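Octaprenyl-diphosphate synthase (Bacteroides thetaiotaomicron, PDB 3RMG) probably acts as a magnesium-dependent prenyltransferase that lengthens isoprenoid diphosphates. Local coordinates at residues Thr11-Glu16 against Val55-Arg60; Leu238-Leu243 against Ile284-Arg289. All coordinates share one frame; numbering follows the deposited sequence.

Contact 1. Residues Thr11-Glu16 against Val55-Arg60; sequences TPIEAE and VLLVAR
Leu56 touches Ile13 with its CB and the main chain of Glu16 with its CD1 methyl. The CB lies 4.0 Å from CD1 of Ile13, while the CD1 methyl of Leu56 reaches past that side chain to the carbonyl carbon C of Glu16, 3.9 Å away. Leu56 thus covers the N-cap residue Ile13 and the main chain of Glu16, three residues on. Leu57 sets its CD2 methyl against Ile13, 4.0 Å from CG2, and the two side chains cross at about a right angle. Ile13 can serve both leucines because its CG1 branch is wedged between the backbone N and the carbonyl carbon (chi1 48°), which sends CD1 and CG2 together into the leucine pair. This is the packing of an N-terminal helix start on helix 50-62 in the all-alpha isoprenoid synthase fold. Helix 309-323 flanks the contact, with Ala313 on Leu57 and Ile310 on Pro12 and Arg60. At Arg60 the contact turns polar. CG passes Ile13 CG2, and beyond it bends at chi2 and chi3 turn the guanidinium back to the Pro12 carbonyl, where NH1 of Arg60 donates to Pro12 O over 2.7 Å with a bent N-H...O angle of 135°. That same nitrogen also forms a long salt bridge to Glu16 OE1 at 3.5 Å, the carboxylate plane turned 41° from the guanidinium. An alanine in place of Arg60 would probably leave the Pro12 carbonyl without this donor and the Glu16 carboxylate without its cationic mate across the contact.

Contact 2. Residues Leu238-Leu243 against Ile284-Arg289; sequences LTLPAL and IEYACR
Leu240, in the first turn of helix 240-249, meets helix 283-302 through the whole branched end of its side chain. CG stands 3.9 Å from Tyr286 CE2, with both methyls near that same ring carbon, and the leucine crosses the tyrosine at about a right angle while meeting the ring obliquely. The torsion that places CG opposite the backbone N (chi1 -164°) brings the isopropyl end against Tyr286 and Ala287; CD2 of Leu240 comes down on the backbone of the latter, 3.9 Å from its CA. The small side chain of Ala287 probably allows this close approach. Apolar packing of this kind joins the first turn of helix 240-249 to the early turns of helix 283-302 within the helical bundle of the family. Around it, Tyr286 stacks on Tyr244, and helix 163-172 covers Leu240 through Glu163 and Tyr166. Pro241 follows, and here the backbones draw closest, its CA 5.3 Å from the CA of Ile284. Its ring spans two residues of the opposing helix: CG rests 4.0 Å from Ala287 CB, and CB meets the terminal CD1 methyl of Ile284 at 4.0 Å. The latter side chain starts out away from the proline and folds back through chi2 (-58°), bringing only CD1 into touch. Thr278 of helix 268-280 packs against the same proline.

Reading from the N terminus, contact 1 comes first: residues 11-16 are met again by 55-60 after an intervening run of 38 residues, part of it helix 33-41, and this loop is closed well before the next one opens. Contact 2 brings 238-243 together with 284-289, enclosing helices 252-263 and 268-280. The two loops are therefore in series, neither nesting nor crossing. The centres of contact 1 and contact 2 lie about 33 Å apart. The nearest atoms of contact 1 and contact 2 are about 21 Å apart, without touching. Contact 1 ties the start of helix 14-23 to helix 50-62, whereas contact 2 fastens the start of helix 240-249 to helix 283-302, which in turn leads to helix 309-323, the neighbour of contact 1.

Contact 1. Residues Thr11-Glu16 against Val55-Arg60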
ATOM      1  N   THR A  11      -5.751  -5.203 -32.931  1.00 44.38           N
ATOM      2  CA  THR A  11      -6.640  -6.201 -33.516  1.00 46.45           C
ATOM      3  C   THR A  11      -6.344  -7.618 -33.014  1.00 44.10           C
ATOM      4  O   THR A  11      -7.251  -8.324 -32.590  1.00 39.35           O
ATOM      5  CB  THR A  11      -6.618  -6.176 -35.063  1.00 51.48           C
ATOM      6  OG1 THR A  11      -6.968  -4.862 -35.539  1.00 48.37           O
ATOM      7  CG2 THR A  11      -7.618  -7.190 -35.599  1.00 45.22           C
ATOM      8  N   PRO A  12      -5.058  -8.024 -33.034  1.00 44.13           N
ATOM      9  CA  PRO A  12      -4.680  -9.396 -32.676  1.00 39.98           C
ATOM     10  C   PRO A  12      -4.964  -9.712 -31.218  1.00 41.83           C
ATOM     11  O   PRO A  12      -4.971 -10.887 -30.830  1.00 39.59           O
ATOM     12  CB  PRO A  12      -3.170  -9.442 -32.948  1.00 35.20           C
ATOM     13  CG  PRO A  12      -2.875  -8.225 -33.795  1.00 41.02           C
ATOM     14  CD  PRO A  12      -3.887  -7.197 -33.363  1.00 37.60           C
ATOM     15  N   ILE A  13      -5.219  -8.676 -30.421  1.00 44.68           N
ATOM     16  CA  ILE A  13      -5.468  -8.862 -28.988  1.00 49.90           C
ATOM     17  C   ILE A  13      -6.788  -8.226 -28.565  1.00 49.94           C
ATOM     18  O   ILE A  13      -7.064  -8.038 -27.375  1.00 46.33           O
ATOM     19  CB  ILE A  13      -4.309  -8.311 -28.129  1.00 43.07           C
ATOM     20  CG1 ILE A  13      -3.930  -6.906 -28.585  1.00 43.63           C
ATOM     21  CG2 ILE A  13      -3.111  -9.192 -28.268  1.00 46.43           C
ATOM     22  CD1 ILE A  13      -3.171  -6.116 -27.538  1.00 48.23           C
ATOM     23  N   GLU A  14      -7.604  -7.926 -29.565  1.00 51.45           N
ATOM     24  CA  GLU A  14      -8.888  -7.270 -29.390  1.00 50.86           C
ATOM     25  C   GLU A  14      -9.755  -7.877 -28.272  1.00 46.78           C
ATOM     26  O   GLU A  14     -10.305  -7.150 -27.438  1.00 46.30           O
ATOM     27  CB  GLU A  14      -9.639  -7.333 -30.722  1.00 57.75           C
ATOM     28  CG  GLU A  14     -10.648  -6.209 -30.984  1.00 68.48           C
ATOM     29  CD  GLU A  14     -11.466  -6.459 -32.260  1.00 81.09           C
ATOM     30  OE1 GLU A  14     -10.882  -6.887 -33.283  1.00 74.28           O
ATOM     31  OE2 GLU A  14     -12.698  -6.240 -32.236  1.00 84.86           O
ATOM     32  N   ALA A  15      -9.898  -9.198 -28.274  1.00 39.74           N
ATOM     33  CA  ALA A  15     -10.799  -9.881 -27.345  1.00 45.13           C
ATOM     34  C   ALA A  15     -10.245  -9.867 -25.932  1.00 49.33           C
ATOM     35  O   ALA A  15     -10.981  -9.643 -24.965  1.00 52.96           O
ATOM     36  CB  ALA A  15     -11.086 -11.345 -27.805  1.00 33.87           C
ATOM     37  N   GLU A  16      -8.941 -10.107 -25.813  1.00 53.66           N
ATOM     38  CA  GLU A  16      -8.296 -10.120 -24.501  1.00 50.70           C
ATOM     39  C   GLU A  16      -8.155  -8.705 -23.939  1.00 46.45           C
ATOM     40  O   GLU A  16      -8.173  -8.509 -22.727  1.00 45.79           O
ATOM     41  CB  GLU A  16      -6.966 -10.883 -24.523  1.00 49.61           C
ATOM     42  CG  GLU A  16      -6.185 -10.743 -25.793  1.00 56.58           C
ATOM     43  CD  GLU A  16      -6.617 -11.722 -26.878  1.00 56.89           C
ATOM     44  OE1 GLU A  16      -6.263 -12.930 -26.804  1.00 41.88           O
ATOM     45  OE2 GLU A  16      -7.287 -11.261 -27.826  1.00 54.34           O
ATOM     46  N   VAL A  55       1.530  -6.235 -21.997  1.00 37.61           N
ATOM     47  CA  VAL A  55       1.382  -7.507 -21.308  1.00 38.41           C
ATOM     48  C   VAL A  55       0.753  -8.537 -22.246  1.00 40.08           C
ATOM     49  O   VAL A  55       1.221  -9.670 -22.338  1.00 38.57           O
ATOM     50  CB  VAL A  55       0.491  -7.377 -20.051  1.00 39.91           C
ATOM     51  CG1 VAL A  55       0.238  -8.767 -19.441  1.00 33.86           C
ATOM     52  CG2 VAL A  55       1.124  -6.417 -19.024  1.00 36.82           C
ATOM     53  N   LEU A  56      -0.306  -8.128 -22.944  1.00 36.18           N
ATOM     54  CA  LEU A  56      -1.023  -9.019 -23.840  1.00 38.27           C
ATOM     55  C   LEU A  56      -0.156  -9.435 -25.017  1.00 41.98           C
ATOM     56  O   LEU A  56      -0.060 -10.634 -25.321  1.00 42.67           O
ATOM     57  CB  LEU A  56      -2.345  -8.392 -24.311  1.00 36.68           C
ATOM     58  CG  LEU A  56      -3.247  -7.966 -23.145  1.00 41.75           C
ATOM     59  CD1 LEU A  56      -4.502  -7.293 -23.618  1.00 33.51           C
ATOM     60  CD2 LEU A  56      -3.585  -9.159 -22.264  1.00 35.26           C
ATOM     61  N   LEU A  57       0.486  -8.472 -25.681  1.00 33.87           N
ATOM     62  CA  LEU A  57       1.324  -8.837 -26.832  1.00 34.47           C
ATOM     63  C   LEU A  57       2.443  -9.805 -26.441  1.00 35.22           C
ATOM     64  O   LEU A  57       2.657 -10.810 -27.126  1.00 33.83           O
ATOM     65  CB  LEU A  57       1.879  -7.614 -27.569  1.00 30.03           C
ATOM     66  CG  LEU A  57       0.893  -6.690 -28.297  1.00 31.78           C
ATOM     67  CD1 LEU A  57       1.572  -5.453 -28.759  1.00 31.61           C
ATOM     68  CD2 LEU A  57       0.214  -7.376 -29.473  1.00 38.19           C
ATOM     69  N   VAL A  58       3.157  -9.523 -25.348  1.00 38.82           N
ATOM     70  CA  VAL A  58       4.279 -10.398 -24.931  1.00 31.89           C
ATOM     71  C   VAL A  58       3.807 -11.822 -24.654  1.00 31.91           C
ATOM     72  O   VAL A  58       4.466 -12.782 -25.027  1.00 40.09           O
ATOM     73  CB  VAL A  58       5.027  -9.844 -23.671  1.00 34.64           C
ATOM     74  CG1 VAL A  58       5.929 -10.927 -23.024  1.00 31.80           C
ATOM     75  CG2 VAL A  58       5.842  -8.663 -24.045  1.00 30.58           C
ATOM     76  N   ALA A  59       2.670 -11.959 -23.986  1.00 30.93           N
ATOM     77  CA  ALA A  59       2.148 -13.294 -23.682  1.00 41.01           C
ATOM     78  C   ALA A  59       1.834 -14.037 -24.973  1.00 39.65           C
ATOM     79  O   ALA A  59       2.120 -15.239 -25.109  1.00 32.15           O
ATOM     80  CB  ALA A  59       0.909 -13.215 -22.778  1.00 36.26           C
ATOM     81  N   ARG A  60       1.274 -13.307 -25.933  1.00 36.36           N
ATOM     82  CA  ARG A  60       0.920 -13.894 -27.221  1.00 35.10           C
ATOM     83  C   ARG A  60       2.154 -14.297 -28.037  1.00 41.84           C
ATOM     84  O   ARG A  60       2.051 -15.105 -28.964  1.00 46.15           O
ATOM     85  CB  ARG A  60      -0.018 -12.976 -28.014  1.00 31.35           C
ATOM     86  CG  ARG A  60      -1.471 -12.978 -27.483  1.00 31.57           C
ATOM     87  CD  ARG A  60      -2.224 -14.278 -27.789  1.00 41.13           C
ATOM     88  NE  ARG A  60      -2.288 -14.510 -29.228  1.00 45.48           N
ATOM     89  CZ  ARG A  60      -3.168 -13.920 -30.035  1.00 62.41           C
ATOM     90  NH1 ARG A  60      -4.074 -13.078 -29.541  1.00 59.39           N
ATOM     91  NH2 ARG A  60      -3.147 -14.172 -31.340  1.00 67.64           N
TER

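Contact 2. Residues Leu238-Leu243 against Ile284-Arg289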
ATOM      1  N   LEU A 238      16.702  17.452 -13.887  1.00 69.68           N
ATOM      2  CA  LEU A 238      17.412  17.701 -15.133  1.00 67.09           C
ATOM      3  C   LEU A 238      17.443  16.422 -15.976  1.00 66.73           C
ATOM      4  O   LEU A 238      18.148  15.464 -15.637  1.00 65.10           O
ATOM      5  CB  LEU A 238      18.847  18.158 -14.851  1.00 68.00           C
ATOM      6  CG  LEU A 238      19.068  19.513 -14.181  1.00 67.79           C
ATOM      7  CD1 LEU A 238      20.556  19.792 -14.074  1.00 69.38           C
ATOM      8  CD2 LEU A 238      18.371  20.614 -14.963  1.00 64.60           C
ATOM      9  N   THR A 239      16.693  16.418 -17.076  1.00 62.18           N
ATOM     10  CA  THR A 239      16.540  15.221 -17.888  1.00 59.09           C
ATOM     11  C   THR A 239      17.540  15.187 -19.037  1.00 63.44           C
ATOM     12  O   THR A 239      18.280  16.138 -19.259  1.00 62.29           O
ATOM     13  CB  THR A 239      15.101  15.077 -18.435  1.00 58.13           C
ATOM     14  OG1 THR A 239      14.831  16.127 -19.370  1.00 62.86           O
ATOM     15  CG2 THR A 239      14.072  15.117 -17.298  1.00 43.48           C
ATOM     16  N   LEU A 240      17.547  14.084 -19.773  1.00 62.91           N
ATOM     17  CA  LEU A 240      18.624  13.806 -20.714  1.00 61.92           C
ATOM     18  C   LEU A 240      19.052  15.005 -21.555  1.00 58.83           C
ATOM     19  O   LEU A 240      20.243  15.279 -21.678  1.00 57.28           O
ATOM     20  CB  LEU A 240      18.270  12.627 -21.631  1.00 59.50           C
ATOM     21  CG  LEU A 240      19.488  12.053 -22.357  1.00 58.89           C
ATOM     22  CD1 LEU A 240      20.531  11.616 -21.335  1.00 57.00           C
ATOM     23  CD2 LEU A 240      19.114  10.904 -23.292  1.00 60.17           C
ATOM     24  N   PRO A 241      18.088  15.705 -22.164  1.00 58.20           N
ATOM     25  CA  PRO A 241      18.462  16.787 -23.085  1.00 57.48           C
ATOM     26  C   PRO A 241      19.326  17.855 -22.391  1.00 57.58           C
ATOM     27  O   PRO A 241      20.408  18.196 -22.874  1.00 55.32           O
ATOM     28  CB  PRO A 241      17.107  17.369 -23.514  1.00 57.62           C
ATOM     29  CG  PRO A 241      16.095  16.290 -23.203  1.00 59.71           C
ATOM     30  CD  PRO A 241      16.630  15.586 -21.992  1.00 57.16           C
ATOM     31  N   ALA A 242      18.843  18.366 -21.262  1.00 55.52           N
ATOM     32  CA  ALA A 242      19.597  19.331 -20.479  1.00 57.91           C
ATOM     33  C   ALA A 242      20.972  18.763 -20.157  1.00 60.40           C
ATOM     34  O   ALA A 242      21.997  19.334 -20.535  1.00 65.43           O
ATOM     35  CB  ALA A 242      18.840  19.691 -19.194  1.00 52.40           C
ATOM     36  N   LEU A 243      20.990  17.633 -19.458  1.00 60.96           N
ATOM     37  CA  LEU A 243      22.237  16.987 -19.086  1.00 57.84           C
ATOM     38  C   LEU A 243      23.197  16.988 -20.254  1.00 58.76           C
ATOM     39  O   LEU A 243      24.383  17.243 -20.093  1.00 64.81           O
ATOM     40  CB  LEU A 243      21.988  15.556 -18.620  1.00 55.72           C
ATOM     41  CG  LEU A 243      21.145  15.412 -17.352  1.00 60.71           C
ATOM     42  CD1 LEU A 243      20.854  13.945 -17.069  1.00 53.89           C
ATOM     43  CD2 LEU A 243      21.828  16.084 -16.151  1.00 58.15           C
ATOM     44  N   ILE A 284      17.843  18.041 -27.539  1.00 68.69           N
ATOM     45  CA  ILE A 284      16.775  17.213 -28.079  1.00 69.05           C
ATOM     46  C   ILE A 284      17.303  16.191 -29.087  1.00 70.78           C
ATOM     47  O   ILE A 284      17.103  14.993 -28.918  1.00 68.82           O
ATOM     48  CB  ILE A 284      15.680  18.061 -28.739  1.00 68.65           C
ATOM     49  CG1 ILE A 284      15.221  19.172 -27.790  1.00 67.70           C
ATOM     50  CG2 ILE A 284      14.510  17.181 -29.156  1.00 65.91           C
ATOM     51  CD1 ILE A 284      14.685  18.675 -26.470  1.00 67.09           C
ATOM     52  N   GLU A 285      17.979  16.664 -30.129  1.00 69.97           N
ATOM     53  CA  GLU A 285      18.509  15.774 -31.155  1.00 71.04           C
ATOM     54  C   GLU A 285      19.239  14.599 -30.520  1.00 66.83           C
ATOM     55  O   GLU A 285      19.225  13.487 -31.045  1.00 69.32           O
ATOM     56  CB  GLU A 285      19.452  16.527 -32.101  1.00 75.24           C
ATOM     57  CG  GLU A 285      18.799  17.681 -32.863  1.00 82.41           C
ATOM     58  CD  GLU A 285      18.414  18.848 -31.957  1.00 90.06           C
ATOM     59  OE1 GLU A 285      19.206  19.200 -31.054  1.00 95.76           O
ATOM     60  OE2 GLU A 285      17.318  19.416 -32.152  1.00 89.68           O
ATOM     61  N   TYR A 286      19.871  14.848 -29.383  1.00 60.50           N
ATOM     62  CA  TYR A 286      20.645  13.816 -28.713  1.00 59.11           C
ATOM     63  C   TYR A 286      19.775  12.839 -27.921  1.00 59.16           C
ATOM     64  O   TYR A 286      20.077  11.647 -27.843  1.00 61.82           O
ATOM     65  CB  TYR A 286      21.664  14.446 -27.785  1.00 51.96           C
ATOM     66  CG  TYR A 286      22.354  13.447 -26.887  1.00 55.29           C
ATOM     67  CD1 TYR A 286      23.354  12.605 -27.380  1.00 54.18           C
ATOM     68  CD2 TYR A 286      22.005  13.339 -25.543  1.00 52.60           C
ATOM     69  CE1 TYR A 286      23.994  11.685 -26.547  1.00 49.72           C
ATOM     70  CE2 TYR A 286      22.637  12.428 -24.706  1.00 45.28           C
ATOM     71  CZ  TYR A 286      23.627  11.608 -25.213  1.00 46.90           C
ATOM     72  OH  TYR A 286      24.252  10.719 -24.367  1.00 55.53           O
ATOM     73  N   ALA A 287      18.710  13.358 -27.318  1.00 53.51           N
ATOM     74  CA  ALA A 287      17.782  12.534 -26.578  1.00 52.90           C
ATOM     75  C   ALA A 287      17.081  11.609 -27.575  1.00 56.13           C
ATOM     76  O   ALA A 287      16.951  10.407 -27.329  1.00 55.87           O
ATOM     77  CB  ALA A 287      16.784  13.399 -25.836  1.00 49.45           C
ATOM     78  N   CYS A 288      16.661  12.181 -28.704  1.00 51.15           N
ATOM     79  CA  CYS A 288      16.130  11.421 -29.836  1.00 60.36           C
ATOM     80  C   CYS A 288      17.103  10.368 -30.398  1.00 61.06           C
ATOM     81  O   CYS A 288      16.681   9.278 -30.790  1.00 62.18           O
ATOM     82  CB  CYS A 288      15.666  12.361 -30.954  1.00 61.51           C
ATOM     83  SG  CYS A 288      14.016  13.049 -30.697  1.00 75.78           S
ATOM     84  N   ARG A 289      18.394  10.686 -30.449  1.00 57.39           N
ATOM     85  CA  ARG A 289      19.376   9.701 -30.905  1.00 56.43           C
ATOM     86  C   ARG A 289      19.501   8.533 -29.914  1.00 52.76           C
ATOM     87  O   ARG A 289      19.693   7.394 -30.306  1.00 53.67           O
ATOM     88  CB  ARG A 289      20.737  10.349 -31.165  1.00 50.88           C
ATOM     89  CG  ARG A 289      21.029  10.585 -32.640  1.00 63.07           C
ATOM     90  CD  ARG A 289      21.790  11.875 -32.876  1.00 77.39           C
ATOM     91  NE  ARG A 289      22.920  12.046 -31.962  1.00 80.93           N
ATOM     92  CZ  ARG A 289      23.356  13.233 -31.544  1.00 78.20           C
ATOM     93  NH1 ARG A 289      22.746  14.339 -31.950  1.00 69.94           N
ATOM     94  NH2 ARG A 289      24.390  13.316 -30.712  1.00 74.12           N
TER